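Local coordinates for RagB/SusD domain protein (Flavobacterium johnsoniae, PDB 5J5U) that binds chitin as a SusD homologue, probably at the cell surface as part of a polysaccharide utilization system that handles recalcitrant chitin, at residues A104-V109 with S179-L184; D171-G176 with F332-Y337. All blocks are in the same frame, centred on the assembly; numbering follows the deposited sequence.

Interaction 1. Residues A104-V109 with S179-L184; sequences AKIMKV and SKWKKL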
ATOM      1  N   ALA A 104      11.906   4.223  16.229  1.00 21.41           N
ATOM      2  CA  ALA A 104      11.827   2.792  16.137  1.00 22.69           C
ATOM      3  C   ALA A 104      10.396   2.321  16.364  1.00 23.69           C
ATOM      4  O   ALA A 104       9.908   1.472  15.624  1.00 23.16           O
ATOM      5  CB  ALA A 104      12.767   2.149  17.127  1.00 27.69           C
ATOM      6  N   LYS A 105       9.714   2.882  17.358  1.00 24.22           N
ATOM      7  CA  LYS A 105       8.344   2.437  17.655  1.00 20.71           C
ATOM      8  C   LYS A 105       7.410   2.727  16.476  1.00 25.67           C
ATOM      9  O   LYS A 105       6.579   1.870  16.099  1.00 19.68           O
ATOM     10  CB  LYS A 105       7.809   3.089  18.939  1.00 22.93           C
ATOM     11  CG  LYS A 105       8.111   2.267  20.197  1.00 33.21           C
ATOM     12  CD  LYS A 105       7.630   2.946  21.472  1.00 32.61           C
ATOM     13  CE  LYS A 105       8.160   4.364  21.557  1.00 34.24           C
ATOM     14  NZ  LYS A 105       7.907   4.981  22.872  1.00 33.72           N
ATOM     15  N   ILE A 106       7.574   3.913  15.876  1.00 20.04           N
ATOM     16  CA  ILE A 106       6.811   4.270  14.684  1.00 18.09           C
ATOM     17  C   ILE A 106       7.158   3.265  13.583  1.00 22.33           C
ATOM     18  O   ILE A 106       6.265   2.697  12.948  1.00 22.58           O
ATOM     19  CB  ILE A 106       7.092   5.725  14.238  1.00 22.16           C
ATOM     20  CG1 ILE A 106       6.626   6.695  15.319  1.00 20.19           C
ATOM     21  CG2 ILE A 106       6.338   6.075  12.979  1.00 15.39           C
ATOM     22  CD1 ILE A 106       7.051   8.103  15.072  1.00 23.09           C
ATOM     23  N   MET A 107       8.454   2.986  13.425  1.00 21.68           N
ATOM     24  CA  MET A 107       8.867   2.005  12.440  1.00 22.81           C
ATOM     25  C   MET A 107       8.106   0.711  12.697  1.00 23.63           C
ATOM     26  O   MET A 107       7.569   0.113  11.758  1.00 25.36           O
ATOM     27  CB  MET A 107      10.377   1.746  12.490  1.00 17.38           C
ATOM     28  CG  MET A 107      11.224   2.824  11.858  1.00 27.61           C
ATOM     29  SD  MET A 107      10.969   3.026  10.091  1.00 30.88           S
ATOM     30  CE  MET A 107      11.519   1.465   9.424  1.00 24.70           C
ATOM     31  N   LYS A 108       8.017   0.316  13.972  1.00 22.00           N
ATOM     32  CA  LYS A 108       7.519  -1.014  14.281  1.00 23.58           C
ATOM     33  C   LYS A 108       6.068  -1.124  13.853  1.00 21.70           C
ATOM     34  O   LYS A 108       5.628  -2.196  13.416  1.00 14.86           O
ATOM     35  CB  LYS A 108       7.682  -1.355  15.758  1.00 20.05           C
ATOM     36  CG  LYS A 108       6.943  -2.633  16.156  1.00 25.30           C
ATOM     37  CD  LYS A 108       7.717  -3.464  17.162  1.00 31.30           C
ATOM     38  CE  LYS A 108       7.366  -3.106  18.585  1.00 32.47           C
ATOM     39  NZ  LYS A 108       5.908  -2.981  18.814  1.00 25.36           N
ATOM     40  N   VAL A 109       5.347  -0.002  13.895  1.00 21.19           N
ATOM     41  CA  VAL A 109       3.951  -0.045  13.472  1.00 20.38           C
ATOM     42  C   VAL A 109       3.910  -0.259  11.950  1.00 19.66           C
ATOM     43  O   VAL A 109       3.203  -1.130  11.463  1.00 21.15           O
ATOM     44  CB  VAL A 109       3.175   1.226  13.901  1.00 23.84           C
ATOM     45  CG1 VAL A 109       1.758   1.209  13.335  1.00 16.80           C
ATOM     46  CG2 VAL A 109       3.139   1.338  15.434  1.00 18.09           C
ATOM     47  N   SER A 179      10.511  16.449  13.345  1.00 33.29           N
ATOM     48  CA  SER A 179       9.268  17.120  12.973  1.00 27.92           C
ATOM     49  C   SER A 179       8.530  16.334  11.894  1.00 33.75           C
ATOM     50  O   SER A 179       7.302  16.331  11.831  1.00 37.24           O
ATOM     51  CB  SER A 179       9.539  18.538  12.474  1.00 27.15           C
ATOM     52  OG  SER A 179      10.232  18.519  11.235  1.00 28.21           O
ATOM     53  N   LYS A 180       9.287  15.695  11.014  1.00 35.33           N
ATOM     54  CA  LYS A 180       8.675  14.884   9.974  1.00 34.91           C
ATOM     55  C   LYS A 180       8.209  13.560  10.588  1.00 29.86           C
ATOM     56  O   LYS A 180       7.162  13.018  10.222  1.00 27.86           O
ATOM     57  CB  LYS A 180       9.650  14.670   8.809  1.00 30.81           C
ATOM     58  CG  LYS A 180       9.750  15.879   7.864  1.00 28.45           C
ATOM     59  CD  LYS A 180      10.710  15.598   6.712  1.00 34.80           C
ATOM     60  CE  LYS A 180      10.625  16.637   5.610  1.00 32.83           C
ATOM     61  NZ  LYS A 180       9.213  16.930   5.278  1.00 40.05           N
ATOM     62  N   TRP A 181       8.964  13.061  11.556  1.00 26.42           N
ATOM     63  CA  TRP A 181       8.568  11.830  12.206  1.00 27.47           C
ATOM     64  C   TRP A 181       7.244  11.995  12.956  1.00 27.94           C
ATOM     65  O   TRP A 181       6.412  11.076  12.977  1.00 22.50           O
ATOM     66  CB  TRP A 181       9.673  11.336  13.138  1.00 24.76           C
ATOM     67  CG  TRP A 181      10.707  10.558  12.389  1.00 28.98           C
ATOM     68  CD1 TRP A 181      11.934  10.996  11.984  1.00 27.76           C
ATOM     69  CD2 TRP A 181      10.574   9.222  11.893  1.00 25.16           C
ATOM     70  NE1 TRP A 181      12.586  10.006  11.294  1.00 25.58           N
ATOM     71  CE2 TRP A 181      11.773   8.906  11.220  1.00 25.36           C
ATOM     72  CE3 TRP A 181       9.562   8.264  11.956  1.00 22.86           C
ATOM     73  CZ2 TRP A 181      11.988   7.667  10.618  1.00 28.74           C
ATOM     74  CZ3 TRP A 181       9.778   7.027  11.366  1.00 26.68           C
ATOM     75  CH2 TRP A 181      10.981   6.736  10.707  1.00 28.89           C
ATOM     76  N   LYS A 182       7.022  13.175  13.532  1.00 31.09           N
ATOM     77  CA  LYS A 182       5.746  13.443  14.199  1.00 32.56           C
ATOM     78  C   LYS A 182       4.577  13.296  13.233  1.00 29.14           C
ATOM     79  O   LYS A 182       3.636  12.524  13.479  1.00 27.85           O
ATOM     80  CB  LYS A 182       5.744  14.839  14.822  1.00 31.06           C
ATOM     81  CG  LYS A 182       6.651  14.947  16.041  1.00 30.23           C
ATOM     82  CD  LYS A 182       6.666  16.345  16.640  1.00 34.70           C
ATOM     83  CE  LYS A 182       7.227  16.298  18.061  1.00 35.54           C
ATOM     84  NZ  LYS A 182       6.171  16.410  19.129  1.00 41.68           N
ATOM     85  N   LYS A 183       4.652  14.009  12.113  1.00 30.44           N
ATOM     86  CA  LYS A 183       3.567  13.984  11.132  1.00 32.10           C
ATOM     87  C   LYS A 183       3.407  12.614  10.465  1.00 28.13           C
ATOM     88  O   LYS A 183       2.283  12.227  10.132  1.00 26.36           O
ATOM     89  CB  LYS A 183       3.794  15.059  10.077  1.00 28.94           C
ATOM     90  CG  LYS A 183       3.988  16.444  10.682  1.00 32.29           C
ATOM     91  CD  LYS A 183       4.105  17.508   9.612  1.00 36.63           C
ATOM     92  CE  LYS A 183       5.572  17.794   9.320  1.00 28.53           C
ATOM     93  NZ  LYS A 183       5.700  18.780   8.217  1.00 39.72           N
ATOM     94  N   LEU A 184       4.509  11.873  10.300  1.00 23.20           N
ATOM     95  CA  LEU A 184       4.421  10.500   9.780  1.00 29.76           C
ATOM     96  C   LEU A 184       3.638   9.625  10.750  1.00 27.87           C
ATOM     97  O   LEU A 184       2.799   8.813  10.334  1.00 22.76           O
ATOM     98  CB  LEU A 184       5.805   9.881   9.545  1.00 25.30           C
ATOM     99  CG  LEU A 184       5.743   8.372   9.257  1.00 28.95           C
ATOM    100  CD1 LEU A 184       5.118   8.090   7.913  1.00 20.13           C
ATOM    101  CD2 LEU A 184       7.109   7.710   9.358  1.00 23.02           C
TER

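Interaction 2. Residues D171-G176 with F332-Y337; sequences DLFYNG and FLHVSY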
ATOM      1  N   ASP A 171      18.544   7.259   9.685  1.00 26.96           N
ATOM      2  CA  ASP A 171      17.241   7.493   9.104  1.00 30.20           C
ATOM      3  C   ASP A 171      17.357   7.950   7.649  1.00 32.26           C
ATOM      4  O   ASP A 171      17.797   9.071   7.370  1.00 37.09           O
ATOM      5  CB  ASP A 171      16.485   8.521   9.946  1.00 26.11           C
ATOM      6  CG  ASP A 171      15.209   8.961   9.311  1.00 27.65           C
ATOM      7  OD1 ASP A 171      14.574   8.140   8.605  1.00 26.22           O
ATOM      8  OD2 ASP A 171      14.823  10.126   9.543  1.00 27.20           O
ATOM      9  N   LEU A 172      16.977   7.067   6.726  1.00 31.27           N
ATOM     10  CA  LEU A 172      17.024   7.377   5.297  1.00 34.43           C
ATOM     11  C   LEU A 172      15.750   8.075   4.800  1.00 28.22           C
ATOM     12  O   LEU A 172      15.746   8.706   3.751  1.00 28.47           O
ATOM     13  CB  LEU A 172      17.261   6.101   4.490  1.00 30.08           C
ATOM     14  CG  LEU A 172      18.604   5.434   4.772  1.00 31.32           C
ATOM     15  CD1 LEU A 172      18.705   4.095   4.048  1.00 34.37           C
ATOM     16  CD2 LEU A 172      19.764   6.331   4.427  1.00 29.33           C
ATOM     17  N   PHE A 173      14.674   7.950   5.560  1.00 28.32           N
ATOM     18  CA  PHE A 173      13.404   8.551   5.187  1.00 26.93           C
ATOM     19  C   PHE A 173      13.511  10.058   5.286  1.00 26.29           C
ATOM     20  O   PHE A 173      13.043  10.800   4.424  1.00 24.24           O
ATOM     21  CB  PHE A 173      12.266   8.084   6.110  1.00 28.23           C
ATOM     22  CG  PHE A 173      11.854   6.644   5.940  1.00 26.88           C
ATOM     23  CD1 PHE A 173      12.186   5.926   4.800  1.00 26.19           C
ATOM     24  CD2 PHE A 173      11.120   6.016   6.939  1.00 21.56           C
ATOM     25  CE1 PHE A 173      11.807   4.600   4.660  1.00 25.84           C
ATOM     26  CE2 PHE A 173      10.721   4.692   6.810  1.00 25.66           C
ATOM     27  CZ  PHE A 173      11.068   3.976   5.668  1.00 23.81           C
ATOM     28  N   TYR A 174      14.113  10.500   6.380  1.00 30.65           N
ATOM     29  CA  TYR A 174      14.022  11.892   6.775  1.00 27.42           C
ATOM     30  C   TYR A 174      15.287  12.479   7.366  1.00 21.16           C
ATOM     31  O   TYR A 174      15.269  13.621   7.816  1.00 34.99           O
ATOM     32  CB  TYR A 174      12.893  12.058   7.801  1.00 30.80           C
ATOM     33  CG  TYR A 174      11.499  11.775   7.294  1.00 25.51           C
ATOM     34  CD1 TYR A 174      10.647  10.925   7.992  1.00 27.96           C
ATOM     35  CD2 TYR A 174      11.025  12.370   6.142  1.00 27.82           C
ATOM     36  CE1 TYR A 174       9.361  10.671   7.548  1.00 19.56           C
ATOM     37  CE2 TYR A 174       9.731  12.127   5.686  1.00 29.86           C
ATOM     38  CZ  TYR A 174       8.902  11.269   6.394  1.00 25.74           C
ATOM     39  OH  TYR A 174       7.604  11.026   5.953  1.00 21.62           O
ATOM     40  N   ASN A 175      16.369  11.707   7.390  1.00 28.06           N
ATOM     41  CA  ASN A 175      17.633  12.170   7.969  1.00 34.11           C
ATOM     42  C   ASN A 175      17.461  12.721   9.377  1.00 36.44           C
ATOM     43  O   ASN A 175      18.059  13.745   9.712  1.00 31.65           O
ATOM     44  CB  ASN A 175      18.281  13.260   7.102  1.00 28.72           C
ATOM     45  CG  ASN A 175      18.700  12.763   5.749  1.00 25.58           C
ATOM     46  OD1 ASN A 175      19.416  11.765   5.622  1.00 32.41           O
ATOM     47  ND2 ASN A 175      18.251  13.457   4.715  1.00 27.69           N
ATOM     48  N   GLY A 176      16.616  12.066  10.174  1.00 38.48           N
ATOM     49  CA  GLY A 176      16.472  12.358  11.593  1.00 32.07           C
ATOM     50  C   GLY A 176      15.652  13.584  11.973  1.00 32.89           C
ATOM     51  O   GLY A 176      15.544  13.915  13.154  1.00 32.65           O
ATOM     52  N   PHE A 332      10.792   4.535  -3.744  1.00 21.48           N
ATOM     53  CA  PHE A 332       9.600   3.844  -3.263  1.00 15.77           C
ATOM     54  C   PHE A 332       8.863   4.683  -2.221  1.00 17.61           C
ATOM     55  O   PHE A 332       9.431   5.051  -1.199  1.00 18.44           O
ATOM     56  CB  PHE A 332       9.961   2.485  -2.673  1.00 17.38           C
ATOM     57  CG  PHE A 332       8.777   1.618  -2.392  1.00 19.33           C
ATOM     58  CD1 PHE A 332       8.090   1.723  -1.185  1.00 19.56           C
ATOM     59  CD2 PHE A 332       8.350   0.681  -3.328  1.00 20.56           C
ATOM     60  CE1 PHE A 332       6.980   0.915  -0.920  1.00 24.71           C
ATOM     61  CE2 PHE A 332       7.242  -0.143  -3.059  1.00 25.28           C
ATOM     62  CZ  PHE A 332       6.560  -0.026  -1.856  1.00 19.76           C
ATOM     63  N   LEU A 333       7.590   4.963  -2.501  1.00 18.31           N
ATOM     64  CA  LEU A 333       6.706   5.751  -1.648  1.00 23.92           C
ATOM     65  C   LEU A 333       5.909   4.891  -0.647  1.00 23.98           C
ATOM     66  O   LEU A 333       5.088   4.072  -1.055  1.00 23.46           O
ATOM     67  CB  LEU A 333       5.732   6.554  -2.529  1.00 20.72           C
ATOM     68  CG  LEU A 333       4.690   7.444  -1.840  1.00 21.08           C
ATOM     69  CD1 LEU A 333       5.362   8.511  -1.015  1.00 20.42           C
ATOM     70  CD2 LEU A 333       3.732   8.073  -2.848  1.00 18.12           C
ATOM     71  N   HIS A 334       6.116   5.114   0.651  1.00 18.74           N
ATOM     72  CA  HIS A 334       5.414   4.360   1.700  1.00 22.70           C
ATOM     73  C   HIS A 334       4.101   4.990   2.186  1.00 20.05           C
ATOM     74  O   HIS A 334       3.073   4.313   2.283  1.00 15.43           O
ATOM     75  CB  HIS A 334       6.329   4.166   2.910  1.00 20.90           C
ATOM     76  CG  HIS A 334       7.445   3.203   2.672  1.00 23.21           C
ATOM     77  ND1 HIS A 334       7.238   1.847   2.532  1.00 27.94           N
ATOM     78  CD2 HIS A 334       8.779   3.396   2.553  1.00 18.58           C
ATOM     79  CE1 HIS A 334       8.397   1.247   2.337  1.00 22.39           C
ATOM     80  NE2 HIS A 334       9.348   2.164   2.343  1.00 25.04           N
ATOM     81  N   VAL A 335       4.161   6.267   2.554  1.00 19.50           N
ATOM     82  CA  VAL A 335       3.005   7.010   3.043  1.00 19.96           C
ATOM     83  C   VAL A 335       3.011   8.392   2.404  1.00 24.51           C
ATOM     84  O   VAL A 335       4.072   9.001   2.251  1.00 19.81           O
ATOM     85  CB  VAL A 335       2.996   7.146   4.582  1.00 20.98           C
ATOM     86  CG1 VAL A 335       1.619   7.556   5.052  1.00 16.76           C
ATOM     87  CG2 VAL A 335       3.473   5.834   5.280  1.00 13.97           C
ATOM     88  N   SER A 336       1.839   8.907   2.052  1.00 20.05           N
ATOM     89  CA  SER A 336       1.811  10.081   1.199  1.00 19.60           C
ATOM     90  C   SER A 336       0.903  11.188   1.708  1.00 21.90           C
ATOM     91  O   SER A 336       0.011  10.952   2.531  1.00 19.72           O
ATOM     92  CB  SER A 336       1.377   9.684  -0.210  1.00 15.24           C
ATOM     93  OG  SER A 336      -0.001   9.371  -0.243  1.00 16.89           O
ATOM     94  N   TYR A 337       1.152  12.399   1.212  1.00 25.28           N
ATOM     95  CA  TYR A 337       0.317  13.555   1.527  1.00 24.84           C
ATOM     96  C   TYR A 337      -1.035  13.418   0.829  1.00 23.44           C
ATOM     97  O   TYR A 337      -2.101  13.724   1.394  1.00 23.75           O
ATOM     98  CB  TYR A 337       1.013  14.852   1.101  1.00 25.45           C
ATOM     99  CG  TYR A 337       0.149  16.087   1.278  1.00 27.46           C
ATOM    100  CD1 TYR A 337      -0.266  16.484   2.539  1.00 23.77           C
ATOM    101  CD2 TYR A 337      -0.243  16.852   0.191  1.00 30.86           C
ATOM    102  CE1 TYR A 337      -1.049  17.597   2.718  1.00 23.86           C
ATOM    103  CE2 TYR A 337      -1.033  17.984   0.361  1.00 30.60           C
ATOM    104  CZ  TYR A 337      -1.430  18.345   1.633  1.00 31.43           C
ATOM    105  OH  TYR A 337      -2.216  19.454   1.834  1.00 34.18           O
TER

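Interaction 1. Residues A104-V109 with S179-L184
Ile-106 and Trp-181 make most of this contact between helix 98-119 and helix 178-195. The two segments run in roughly the same direction, with axes 10.8 Å apart and inclined at 34°. That gap is wide, and the indole spans much of it. Trp-181 leaves its helix with CG beside the backbone N (chi1 -83°), and its six-membered ring reaches the other helix. Ile-106 meets the ring at its edge. Ile-106 CG2 lies in the ring plane, 3.9 Å from Trp-181 CZ3. The longer branch reaches on, past the ring edge, to the tryptophan backbone, where Ile-106 CD1 is 3.7 Å from Trp-181 O. Met-107 takes the next part of the same rim. Met-107 SD is 3.8 Å from Trp-181 CH2 and 82° off the ring normal, a Met-aromatic contact made at the edge. Leu-184, one turn after Trp-181, adds a smaller touch through CD2, 4.0 Å from Ile-106 CG2. No hydrogen bond crosses between the segments. The indole NE1 is hydrogen-bonded to Asp-171 OD2 in the preceding loop. The helices are therefore joined here by apolar and sulfur-aromatic contacts, while a hydrogen bond to the loop helps fix the ring's rotation.

Interaction 2. Residues D171-G176 with F332-Y337
Phe-173 and His-334 bring these segments together, and their ring ends are the close part of the contact. Phe-173 reaches across with CE1 and CZ: CE1 lies 3.9 Å from His-334 CD2, and Phe-173 CZ is equally near that carbon. The ring centroids are 5.5 Å apart and the planes meet at 56°, an oblique pairing. The CB of His-334 already points toward the loop, and CG lies anti to the carbonyl carbon (chi1 -71°). One face of this imidazole is packed within its own strand by Phe-332, whose CD1 sits 3.6 Å above the ring plane. His-334 NE2 is buried by the contact and has no polar partner in the model.

Everything else stays apart. Only 67 Å² is buried in all, and no hydrogen bond crosses between the segments. Asn-175 is exposed on the far side of the loop. The loop is braced largely through Asp-171. Asp-171 OD2 accepts a bond from Gly-176 N at 2.7 Å, on the anti side of the carboxylate and 21° out of its plane. Asp-171 OD1 receives weak bonds from the backbone N atoms of Phe-173 and Tyr-174, and also bonds to Gln-24 NE2. Tyr-174 turns one ring face to Phe-173 CB, and its OH bonds to Asp-222 O.

The contact sits beside a small antiparallel sheet, in which strand 332-335 pairs with strand 224-226. Helix 16-29 borders both partners, through Gln-24 at Phe-173 and Met-27 at His-334. Further along, Ser-336 is the N-cap of helix 337-349, and its OG bonds to Glu-339 N.

In the fold
From the N terminus, the chain first supplies residues 104-109, on helix 98-119. It passes through helix 143-160 to the loop at 171-176 and then enters helix 178-195, where interaction 1 closes a loop of 69 residues. Interaction 2 closes a longer one of 155 residues when strand 332-335 returns to the loop. The two closures cross, because 171-176 lies between the segments of interaction 1 and 332-337 comes after both of them. Their centres are about 10 Å apart and they touch directly: Met-107 packs on Phe-173, and Leu-184 on Val-335. Together they tie two helices, the loop between helices 143-160 and 178-195, and a two-stranded sheet into one buried region.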